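Local coordinates for protein 2-C-methyl-D-erythritol 4-phosphate cytidylyltransferase (Neisseria gonorrhoeae, PDB 1VGW) that probably catalyses the formation of 4-diphosphocytidyl-2-C-methyl-D-erythritol from CTP and 2-C-methyl-D-erythritol 4-phosphate, a step in isoprenoid biosynthesis, at residues 115-119 with 120-124. Residues are numbered along the deposited sequence; the frame is centred on the assembly and turned at random.
Sequences CCLPS and EALAR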
loop_
_atom_site.group_PDB
_atom_site.type_symbol
_atom_site.label_atom_id
_atom_site.label_comp_id
_atom_site.label_asym_id
_atom_site.label_seq_id
_atom_site.Cartn_x
_atom_site.Cartn_y
_atom_site.Cartn_z
ATOM N N CYS B 115 10.061 0.799 -10.706
ATOM C CA CYS B 115 10.073 0.939 -12.135
ATOM C C CYS B 115 8.785 1.317 -12.788
ATOM O O CYS B 115 8.728 1.320 -14.036
ATOM C CB CYS B 115 10.695 -0.281 -12.838
ATOM S SG CYS B 115 9.854 -1.877 -12.522
ATOM N N CYS B 116 7.767 1.680 -12.061
ATOM C CA CYS B 116 6.487 2.059 -12.643
ATOM C C CYS B 116 6.083 3.467 -12.248
ATOM O O CYS B 116 4.902 3.807 -12.265
ATOM C CB CYS B 116 5.420 1.037 -12.198
ATOM S SG CYS B 116 5.729 -0.612 -12.959
ATOM N N LEU B 117 7.067 4.304 -11.910
ATOM C CA LEU B 117 6.792 5.686 -11.537
ATOM C C LEU B 117 6.158 6.438 -12.700
ATOM O O LEU B 117 6.837 6.676 -13.701
ATOM C CB LEU B 117 8.160 6.347 -11.207
ATOM C CG LEU B 117 8.131 7.891 -11.145
ATOM C CD1 LEU B 117 7.363 8.337 -9.918
ATOM C CD2 LEU B 117 9.517 8.487 -11.254
ATOM N N PRO B 118 4.903 6.827 -12.606
ATOM C CA PRO B 118 4.234 7.545 -13.654
ATOM C C PRO B 118 4.903 8.865 -14.000
ATOM O O PRO B 118 5.024 9.814 -13.211
ATOM C CB PRO B 118 2.846 7.862 -13.113
ATOM C CG PRO B 118 2.796 7.381 -11.743
ATOM C CD PRO B 118 4.021 6.572 -11.451
ATOM N N SER B 119 5.107 9.073 -15.304
ATOM C CA SER B 119 5.657 10.320 -15.800
ATOM C C SER B 119 4.951 11.548 -15.248
ATOM O O SER B 119 5.552 12.574 -14.946
ATOM C CB SER B 119 5.507 10.320 -17.344
ATOM O OG SER B 119 6.354 11.342 -17.827
ATOM N N GLU B 120 3.631 11.495 -15.108
ATOM C CA GLU B 120 2.873 12.602 -14.561
ATOM C C GLU B 120 3.264 12.907 -13.111
ATOM O O GLU B 120 3.272 14.074 -12.683
ATOM C CB GLU B 120 1.371 12.265 -14.640
ATOM C CG GLU B 120 0.494 13.473 -14.875
ATOM C CD GLU B 120 -0.960 13.157 -15.167
ATOM O OE1 GLU B 120 -1.831 14.043 -14.915
ATOM O OE2 GLU B 120 -1.268 12.050 -15.675
ATOM N N ALA B 121 3.605 11.851 -12.365
ATOM C CA ALA B 121 3.982 11.971 -10.963
ATOM C C ALA B 121 5.335 12.679 -10.824
ATOM O O ALA B 121 5.577 13.448 -9.909
ATOM C CB ALA B 121 4.014 10.611 -10.279
ATOM N N LEU B 122 6.222 12.396 -11.777
ATOM C CA LEU B 122 7.549 12.998 -11.812
ATOM C C LEU B 122 7.425 14.505 -12.067
ATOM O O LEU B 122 8.065 15.290 -11.342
ATOM C CB LEU B 122 8.420 12.328 -12.843
ATOM C CG LEU B 122 9.853 12.733 -13.039
ATOM C CD1 LEU B 122 10.681 12.653 -11.772
ATOM C CD2 LEU B 122 10.539 11.924 -14.137
ATOM N N ALA B 123 6.578 14.884 -13.020
ATOM C CA ALA B 123 6.315 16.257 -13.360
ATOM C C ALA B 123 5.818 17.051 -12.154
ATOM O O ALA B 123 6.370 18.130 -11.864
ATOM C CB ALA B 123 5.320 16.371 -14.512
ATOM N N ARG B 124 4.817 16.548 -11.438
ATOM C CA ARG B 124 4.329 17.208 -10.220
ATOM C C ARG B 124 5.439 17.418 -9.188
ATOM O O ARG B 124 5.574 18.501 -8.604
ATOM C CB ARG B 124 3.260 16.322 -9.571
ATOM C CG ARG B 124 1.833 16.754 -9.802
ATOM C CD ARG B 124 0.928 16.264 -8.684
ATOM N NE ARG B 124 1.006 14.840 -8.491
ATOM C CZ ARG B 124 0.523 13.871 -9.244
ATOM N NH1 ARG B 124 0.704 12.609 -8.859
ATOM N NH2 ARG B 124 -0.123 14.124 -10.369
#
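P118 and A121 meet where a loop turns into the first turn of a helix: the methyl CB of A121 is a small bump against the proline ring, 3.7 Å from CG of P118. L117 reaches the same methyl with one arm of its fork. Its CG lies anti to the backbone N (chi1 165°), which carries the branch forward to the helix, where CD1 comes 4.1 Å from CB of A121. The other arm, CD2, passes at 4.3 Å from CB of L122, a looser approach. The A121 methyl thus has the proline ring and a leucine methyl as neighbours, while the two methyls of L117 lie against one side of the first turn, CD1 by A121 and CD2 by L122.

The backbone evidence defines a helix N-terminus with P118 as N-cap. The P118 carbonyl oxygen accepts the first i to i+4 bond, L122 N to P118 O at 3.2 Å, with an N-H...O angle of 152°. A121 N adds a weak, bent second bond to P118 O. One residue further on, A123 N bonds S119 O at 3.2 Å and is nearly straight (164°), so helical pairing is established at once. The side chain of S119 starts away from the following turn, and the extended chain of E120 also leads outward, leaving the apolar contacts to L117, P118, A121 and L122.

In the fold, this junction follows strand 106-109 and opens helix 119-129. L117 and A121 both pack on L138 of strand 136-141, L122 lies against F44 of helix 36-45, and P118 touches D209. Further along, R124 NH1 bonds the carbonyl oxygen of Q207, tying the helix to strand 204-207, which runs parallel to 136-141 in the mixed sheet.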